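Local coordinates for dehydroquinate synthase (Thermus thermophilus, PDB 1UJN), which probably catalyses the conversion of 3-deoxy-D-arabino-heptulosonate 7-phosphate to dehydroquinate with release of phosphate, using NAD(+) and a cobalt or zinc ion, at residues Leu27-Val39 against Leu82-Leu96. Residues are numbered along the deposited sequence; the frame is centred on the assembly and turned at random.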
ATOM      1  N   LEU A  27      15.127   3.918 -19.241  1.00 23.27           N
ATOM      2  CA  LEU A  27      15.104   4.023 -17.786  1.00 25.61           C
ATOM      3  C   LEU A  27      15.997   5.153 -17.276  1.00 27.18           C
ATOM      4  O   LEU A  27      17.108   5.351 -17.770  1.00 27.48           O
ATOM      5  CB  LEU A  27      15.524   2.685 -17.174  1.00 26.20           C
ATOM      6  CG  LEU A  27      14.633   1.512 -17.611  1.00 23.51           C
ATOM      7  CD1 LEU A  27      15.222   0.191 -17.136  1.00 26.13           C
ATOM      8  CD2 LEU A  27      13.231   1.713 -17.051  1.00 26.48           C
ATOM      9  N   ALA A  28      15.501   5.890 -16.285  1.00 27.51           N
ATOM     10  CA  ALA A  28      16.242   7.012 -15.714  1.00 28.98           C
ATOM     11  C   ALA A  28      16.884   6.683 -14.370  1.00 29.65           C
ATOM     12  O   ALA A  28      17.451   7.559 -13.720  1.00 32.07           O
ATOM     13  CB  ALA A  28      15.322   8.213 -15.566  1.00 30.32           C
ATOM     14  N   GLY A  29      16.790   5.427 -13.953  1.00 28.81           N
ATOM     15  CA  GLY A  29      17.377   5.031 -12.685  1.00 28.41           C
ATOM     16  C   GLY A  29      17.571   3.532 -12.621  1.00 27.89           C
ATOM     17  O   GLY A  29      17.391   2.847 -13.631  1.00 28.59           O
ATOM     18  N   PRO A  30      17.943   2.987 -11.453  1.00 27.57           N
ATOM     19  CA  PRO A  30      18.143   1.539 -11.330  1.00 25.44           C
ATOM     20  C   PRO A  30      16.858   0.771 -11.640  1.00 23.26           C
ATOM     21  O   PRO A  30      15.767   1.356 -11.671  1.00 23.99           O
ATOM     22  CB  PRO A  30      18.612   1.371  -9.883  1.00 27.77           C
ATOM     23  CG  PRO A  30      19.061   2.713  -9.387  1.00 29.90           C
ATOM     24  CD  PRO A  30      18.200   3.669 -10.174  1.00 28.79           C
ATOM     25  N   ALA A  31      16.986  -0.531 -11.879  1.00 22.29           N
ATOM     26  CA  ALA A  31      15.822  -1.344 -12.214  1.00 21.08           C
ATOM     27  C   ALA A  31      16.014  -2.829 -11.945  1.00 21.53           C
ATOM     28  O   ALA A  31      17.138  -3.313 -11.789  1.00 22.03           O
ATOM     29  CB  ALA A  31      15.460  -1.126 -13.687  1.00 20.59           C
ATOM     30  N   ALA A  32      14.896  -3.546 -11.893  1.00 19.78           N
ATOM     31  CA  ALA A  32      14.895  -4.983 -11.674  1.00 19.05           C
ATOM     32  C   ALA A  32      13.723  -5.507 -12.491  1.00 19.75           C
ATOM     33  O   ALA A  32      12.767  -4.770 -12.746  1.00 20.02           O
ATOM     34  CB  ALA A  32      14.702  -5.298 -10.193  1.00 18.40           C
ATOM     35  N   LEU A  33      13.792  -6.764 -12.912  1.00 19.58           N
ATOM     36  CA  LEU A  33      12.723  -7.327 -13.721  1.00 18.16           C
ATOM     37  C   LEU A  33      12.260  -8.663 -13.155  1.00 18.92           C
ATOM     38  O   LEU A  33      13.063  -9.559 -12.907  1.00 19.74           O
ATOM     39  CB  LEU A  33      13.194  -7.486 -15.180  1.00 17.41           C
ATOM     40  CG  LEU A  33      12.178  -7.910 -16.252  1.00 18.52           C
ATOM     41  CD1 LEU A  33      12.679  -7.475 -17.629  1.00 19.27           C
ATOM     42  CD2 LEU A  33      11.964  -9.424 -16.207  1.00 18.11           C
ATOM     43  N   LEU A  34      10.952  -8.760 -12.934  1.00 19.57           N
ATOM     44  CA  LEU A  34      10.300  -9.954 -12.409  1.00 20.03           C
ATOM     45  C   LEU A  34       9.538 -10.573 -13.585  1.00 21.08           C
ATOM     46  O   LEU A  34       8.824  -9.863 -14.304  1.00 20.88           O
ATOM     47  CB  LEU A  34       9.319  -9.542 -11.305  1.00 21.97           C
ATOM     48  CG  LEU A  34       8.607 -10.633 -10.513  1.00 25.48           C
ATOM     49  CD1 LEU A  34       9.633 -11.370  -9.661  1.00 25.90           C
ATOM     50  CD2 LEU A  34       7.517 -10.013  -9.629  1.00 26.69           C
ATOM     51  N   PHE A  35       9.662 -11.885 -13.781  1.00 21.18           N
ATOM     52  CA  PHE A  35       8.985 -12.526 -14.906  1.00 21.36           C
ATOM     53  C   PHE A  35       8.458 -13.936 -14.651  1.00 22.27           C
ATOM     54  O   PHE A  35       8.944 -14.647 -13.778  1.00 21.04           O
ATOM     55  CB  PHE A  35       9.933 -12.572 -16.113  1.00 22.47           C
ATOM     56  CG  PHE A  35      11.134 -13.471 -15.915  1.00 24.18           C
ATOM     57  CD1 PHE A  35      11.097 -14.807 -16.308  1.00 22.87           C
ATOM     58  CD2 PHE A  35      12.297 -12.979 -15.331  1.00 24.29           C
ATOM     59  CE1 PHE A  35      12.202 -15.642 -16.125  1.00 26.63           C
ATOM     60  CE2 PHE A  35      13.411 -13.804 -15.141  1.00 24.53           C
ATOM     61  CZ  PHE A  35      13.363 -15.139 -15.540  1.00 24.25           C
ATOM     62  N   ASP A  36       7.454 -14.315 -15.438  1.00 22.71           N
ATOM     63  CA  ASP A  36       6.849 -15.642 -15.379  1.00 23.70           C
ATOM     64  C   ASP A  36       7.826 -16.525 -16.162  1.00 25.08           C
ATOM     65  O   ASP A  36       8.126 -16.223 -17.308  1.00 24.91           O
ATOM     66  CB  ASP A  36       5.487 -15.613 -16.085  1.00 25.14           C
ATOM     67  CG  ASP A  36       4.802 -16.970 -16.109  1.00 27.70           C
ATOM     68  OD1 ASP A  36       5.500 -18.001 -16.192  1.00 27.75           O
ATOM     69  OD2 ASP A  36       3.553 -17.004 -16.062  1.00 29.01           O
ATOM     70  N   ARG A  37       8.330 -17.590 -15.545  1.00 27.52           N
ATOM     71  CA  ARG A  37       9.281 -18.486 -16.214  1.00 30.64           C
ATOM     72  C   ARG A  37       8.823 -18.874 -17.616  1.00 29.95           C
ATOM     73  O   ARG A  37       9.647 -19.119 -18.497  1.00 29.89           O
ATOM     74  CB  ARG A  37       9.490 -19.764 -15.393  1.00 33.37           C
ATOM     75  CG  ARG A  37      10.011 -19.544 -13.983  1.00 39.87           C
ATOM     76  CD  ARG A  37      10.070 -20.865 -13.225  1.00 44.89           C
ATOM     77  NE  ARG A  37      10.423 -20.699 -11.816  1.00 48.68           N
ATOM     78  CZ  ARG A  37      11.595 -20.250 -11.379  1.00 49.76           C
ATOM     79  NH1 ARG A  37      12.547 -19.914 -12.241  1.00 52.38           N
ATOM     80  NH2 ARG A  37      11.817 -20.137 -10.076  1.00 52.71           N
ATOM     81  N   ARG A  38       7.510 -18.936 -17.816  1.00 30.75           N
ATOM     82  CA  ARG A  38       6.937 -19.297 -19.111  1.00 31.54           C
ATOM     83  C   ARG A  38       7.368 -18.398 -20.260  1.00 29.81           C
ATOM     84  O   ARG A  38       7.390 -18.830 -21.412  1.00 29.36           O
ATOM     85  CB  ARG A  38       5.409 -19.277 -19.055  1.00 35.74           C
ATOM     86  CG  ARG A  38       4.764 -20.567 -18.621  1.00 39.78           C
ATOM     87  CD  ARG A  38       3.285 -20.574 -19.000  1.00 42.24           C
ATOM     88  NE  ARG A  38       3.077 -20.410 -20.441  1.00 45.67           N
ATOM     89  CZ  ARG A  38       2.970 -19.241 -21.073  1.00 45.65           C
ATOM     90  NH1 ARG A  38       3.048 -18.101 -20.400  1.00 47.58           N
ATOM     91  NH2 ARG A  38       2.784 -19.211 -22.387  1.00 44.98           N
ATOM     92  N   VAL A  39       7.678 -17.141 -19.962  1.00 27.04           N
ATOM     93  CA  VAL A  39       8.090 -16.214 -21.006  1.00 25.56           C
ATOM     94  C   VAL A  39       9.477 -15.634 -20.769  1.00 24.61           C
ATOM     95  O   VAL A  39       9.722 -14.466 -21.057  1.00 22.38           O
ATOM     96  CB  VAL A  39       7.072 -15.052 -21.166  1.00 26.81           C
ATOM     97  CG1 VAL A  39       5.764 -15.586 -21.744  1.00 29.34           C
ATOM     98  CG2 VAL A  39       6.822 -14.381 -19.817  1.00 25.52           C
ATOM     99  N   LEU A  82      18.293  -1.944  -4.176  1.00 31.15           N
ATOM    100  CA  LEU A  82      17.555  -1.055  -5.073  1.00 30.52           C
ATOM    101  C   LEU A  82      16.926   0.099  -4.303  1.00 28.31           C
ATOM    102  O   LEU A  82      16.214  -0.113  -3.323  1.00 26.46           O
ATOM    103  CB  LEU A  82      16.474  -1.825  -5.835  1.00 32.79           C
ATOM    104  CG  LEU A  82      16.988  -2.665  -7.009  1.00 38.18           C
ATOM    105  CD1 LEU A  82      15.840  -3.432  -7.634  1.00 39.43           C
ATOM    106  CD2 LEU A  82      17.638  -1.753  -8.041  1.00 38.24           C
ATOM    107  N   PRO A  83      17.193   1.343  -4.739  1.00 27.19           N
ATOM    108  CA  PRO A  83      16.672   2.558  -4.110  1.00 27.11           C
ATOM    109  C   PRO A  83      15.251   2.931  -4.523  1.00 25.39           C
ATOM    110  O   PRO A  83      14.648   2.294  -5.386  1.00 23.89           O
ATOM    111  CB  PRO A  83      17.697   3.612  -4.511  1.00 27.80           C
ATOM    112  CG  PRO A  83      18.075   3.178  -5.885  1.00 27.41           C
ATOM    113  CD  PRO A  83      18.203   1.678  -5.763  1.00 29.09           C
ATOM    114  N   ARG A  84      14.734   3.985  -3.899  1.00 24.78           N
ATOM    115  CA  ARG A  84      13.363   4.464  -4.119  1.00 25.88           C
ATOM    116  C   ARG A  84      13.113   4.957  -5.559  1.00 25.14           C
ATOM    117  O   ARG A  84      11.985   5.049  -6.025  1.00 24.34           O
ATOM    118  CB  ARG A  84      13.087   5.595  -3.126  1.00 29.88           C
ATOM    119  CG  ARG A  84      11.602   5.717  -2.785  1.00 37.66           C
ATOM    120  CD  ARG A  84      11.344   6.777  -1.707  1.00 42.38           C
ATOM    121  NE  ARG A  84      10.083   7.478  -1.969  1.00 47.36           N
ATOM    122  CZ  ARG A  84       9.512   8.128  -0.938  1.00 49.35           C
ATOM    123  NH1 ARG A  84      10.087   8.123   0.252  1.00 51.30           N
ATOM    124  NH2 ARG A  84       8.363   8.784  -1.125  1.00 49.46           N
ATOM    125  N   ASN A  85      14.165   5.303  -6.298  1.00 25.22           N
ATOM    126  CA  ASN A  85      13.963   5.773  -7.666  1.00 25.82           C
ATOM    127  C   ASN A  85      14.101   4.624  -8.660  1.00 24.15           C
ATOM    128  O   ASN A  85      14.199   4.839  -9.870  1.00 24.13           O
ATOM    129  CB  ASN A  85      14.943   6.905  -8.011  1.00 26.67           C
ATOM    130  CG  ASN A  85      16.384   6.443  -8.071  1.00 29.90           C
ATOM    131  OD1 ASN A  85      16.840   5.676  -7.226  1.00 32.56           O
ATOM    132  ND2 ASN A  85      17.117   6.928  -9.068  1.00 32.32           N
ATOM    133  N   ALA A  86      14.095   3.398  -8.146  1.00 22.56           N
ATOM    134  CA  ALA A  86      14.198   2.223  -9.002  1.00 21.13           C
ATOM    135  C   ALA A  86      12.856   1.939  -9.683  1.00 21.20           C
ATOM    136  O   ALA A  86      11.798   2.398  -9.237  1.00 20.77           O
ATOM    137  CB  ALA A  86      14.630   1.005  -8.180  1.00 22.87           C
ATOM    138  N   THR A  87      12.916   1.183 -10.771  1.00 19.44           N
ATOM    139  CA  THR A  87      11.720   0.801 -11.509  1.00 20.37           C
ATOM    140  C   THR A  87      11.662  -0.716 -11.573  1.00 18.87           C
ATOM    141  O   THR A  87      12.666  -1.371 -11.865  1.00 20.41           O
ATOM    142  CB  THR A  87      11.746   1.329 -12.959  1.00 22.93           C
ATOM    143  OG1 THR A  87      11.807   2.758 -12.949  1.00 23.40           O
ATOM    144  CG2 THR A  87      10.490   0.887 -13.714  1.00 23.08           C
ATOM    145  N   LEU A  88      10.491  -1.276 -11.292  1.00 16.91           N
ATOM    146  CA  LEU A  88      10.311  -2.724 -11.356  1.00 17.14           C
ATOM    147  C   LEU A  88       9.586  -3.047 -12.657  1.00 17.38           C
ATOM    148  O   LEU A  88       8.504  -2.520 -12.908  1.00 17.94           O
ATOM    149  CB  LEU A  88       9.457  -3.216 -10.180  1.00 17.13           C
ATOM    150  CG  LEU A  88       9.187  -4.728 -10.141  1.00 16.66           C
ATOM    151  CD1 LEU A  88      10.498  -5.473  -9.885  1.00 19.91           C
ATOM    152  CD2 LEU A  88       8.192  -5.053  -9.043  1.00 20.32           C
ATOM    153  N   LEU A  89      10.186  -3.890 -13.490  1.00 18.19           N
ATOM    154  CA  LEU A  89       9.555  -4.283 -14.744  1.00 16.72           C
ATOM    155  C   LEU A  89       8.900  -5.639 -14.499  1.00 16.13           C
ATOM    156  O   LEU A  89       9.505  -6.534 -13.905  1.00 16.58           O
ATOM    157  CB  LEU A  89      10.593  -4.374 -15.873  1.00 16.91           C
ATOM    158  CG  LEU A  89      11.169  -3.036 -16.353  1.00 19.87           C
ATOM    159  CD1 LEU A  89      12.125  -2.458 -15.317  1.00 21.18           C
ATOM    160  CD2 LEU A  89      11.905  -3.259 -17.672  1.00 22.49           C
ATOM    161  N   VAL A  90       7.653  -5.789 -14.932  1.00 16.32           N
ATOM    162  CA  VAL A  90       6.947  -7.042 -14.703  1.00 18.27           C
ATOM    163  C   VAL A  90       6.476  -7.657 -16.007  1.00 18.48           C
ATOM    164  O   VAL A  90       5.664  -7.070 -16.732  1.00 18.42           O
ATOM    165  CB  VAL A  90       5.740  -6.825 -13.758  1.00 20.05           C
ATOM    166  CG1 VAL A  90       5.159  -8.165 -13.347  1.00 21.84           C
ATOM    167  CG2 VAL A  90       6.183  -6.038 -12.522  1.00 23.15           C
ATOM    168  N   VAL A  91       6.982  -8.851 -16.294  1.00 17.46           N
ATOM    169  CA  VAL A  91       6.659  -9.548 -17.533  1.00 17.06           C
ATOM    170  C   VAL A  91       5.924 -10.852 -17.243  1.00 17.19           C
ATOM    171  O   VAL A  91       6.493 -11.781 -16.669  1.00 16.77           O
ATOM    172  CB  VAL A  91       7.946  -9.860 -18.327  1.00 19.09           C
ATOM    173  CG1 VAL A  91       7.590 -10.433 -19.699  1.00 20.86           C
ATOM    174  CG2 VAL A  91       8.802  -8.592 -18.463  1.00 18.42           C
ATOM    175  N   GLY A  92       4.656 -10.913 -17.641  1.00 17.01           N
ATOM    176  CA  GLY A  92       3.870 -12.110 -17.405  1.00 16.69           C
ATOM    177  C   GLY A  92       2.386 -11.827 -17.511  1.00 18.49           C
ATOM    178  O   GLY A  92       1.976 -10.789 -18.037  1.00 19.55           O
ATOM    179  N   GLY A  93       1.581 -12.752 -17.001  1.00 17.04           N
ATOM    180  CA  GLY A  93       0.138 -12.593 -17.049  1.00 18.30           C
ATOM    181  C   GLY A  93      -0.403 -11.892 -15.819  1.00 20.31           C
ATOM    182  O   GLY A  93       0.362 -11.303 -15.052  1.00 18.47           O
ATOM    183  N   GLY A  94      -1.721 -11.976 -15.631  1.00 18.08           N
ATOM    184  CA  GLY A  94      -2.380 -11.330 -14.509  1.00 20.90           C
ATOM    185  C   GLY A  94      -1.824 -11.590 -13.121  1.00 21.26           C
ATOM    186  O   GLY A  94      -1.760 -10.677 -12.296  1.00 19.91           O
ATOM    187  N   THR A  95      -1.432 -12.828 -12.845  1.00 21.05           N
ATOM    188  CA  THR A  95      -0.899 -13.155 -11.532  1.00 21.73           C
ATOM    189  C   THR A  95       0.431 -12.450 -11.283  1.00 20.65           C
ATOM    190  O   THR A  95       0.717 -12.038 -10.162  1.00 21.08           O
ATOM    191  CB  THR A  95      -0.713 -14.681 -11.367  1.00 21.30           C
ATOM    192  OG1 THR A  95       0.163 -15.176 -12.388  1.00 24.22           O
ATOM    193  CG2 THR A  95      -2.057 -15.386 -11.475  1.00 25.80           C
ATOM    194  N   LEU A  96       1.240 -12.315 -12.331  1.00 21.40           N
ATOM    195  CA  LEU A  96       2.535 -11.659 -12.199  1.00 21.57           C
ATOM    196  C   LEU A  96       2.380 -10.164 -11.992  1.00 21.69           C
ATOM    197  O   LEU A  96       3.105  -9.577 -11.196  1.00 22.28           O
ATOM    198  CB  LEU A  96       3.410 -11.913 -13.431  1.00 22.85           C
ATOM    199  CG  LEU A  96       4.574 -12.900 -13.266  1.00 26.31           C
ATOM    200  CD1 LEU A  96       5.575 -12.343 -12.261  1.00 25.42           C
ATOM    201  CD2 LEU A  96       4.055 -14.263 -12.809  1.00 25.30           C
TER
HETATM  202  O   HOH W   1      16.427   8.537 -11.333  1.00 37.86           O
HETATM  203  O   HOH W   2      14.454   3.544 -12.463  1.00 25.52           O
HETATM  204  O   HOH W   3       2.082 -15.092 -15.614  1.00 28.98           O
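L33 stands beside L89 and L34 beside V90 in two parallel strands, 31-36 and 87-92; L34 N donates to L89 O (2.8 Å) and L34 O accepts V91 N. The same ladder runs from T87 N on P30 O to D36 N on V91 O. On one face lie A31, L33 and F35 with T87, L89 and V91, under helix 40-50; the other carries A32 and L34 with L88 and V90.

L89 is worth following outward. Its CB rests on L33 CG (3.9 Å), the two leucines crossing at about a right angle, and also lies against A32 O. With CG anti to the carbonyl carbon (chi1 -70°), CD1 is carried back along the ladder to A31 CB (3.9 Å) and sits over A32 O (3.5 Å); L27 CD1 lies farther out. Beyond the two strands the side chain touches L50 of helix 40-50 and F116 of strand 112-117. On the A32 face, L82, in the loop ahead of strand 87-92, sets CD1 unusually close to A32 CB, at 3.4 Å, and CD2 on P30 CB.

Water ties the strand starts together: one molecule donates to P30 O and N85 O and accepts from T87 OG1. At the far end L96 CD1 packs on L34 CG and its CD2 on D36 CB (3.8 Å). D36 OD1 accepts R38 N in an Asx turn, while OD2 reaches G93 N through a second water, just where helix 94-106 starts.

Two adjacent parallel strands, each leading into a helix, are characteristic of the Rossmann-like N-terminal domain of dehydroquinate synthases; G92 lies beside T118, a predicted NAD(+)-binding residue.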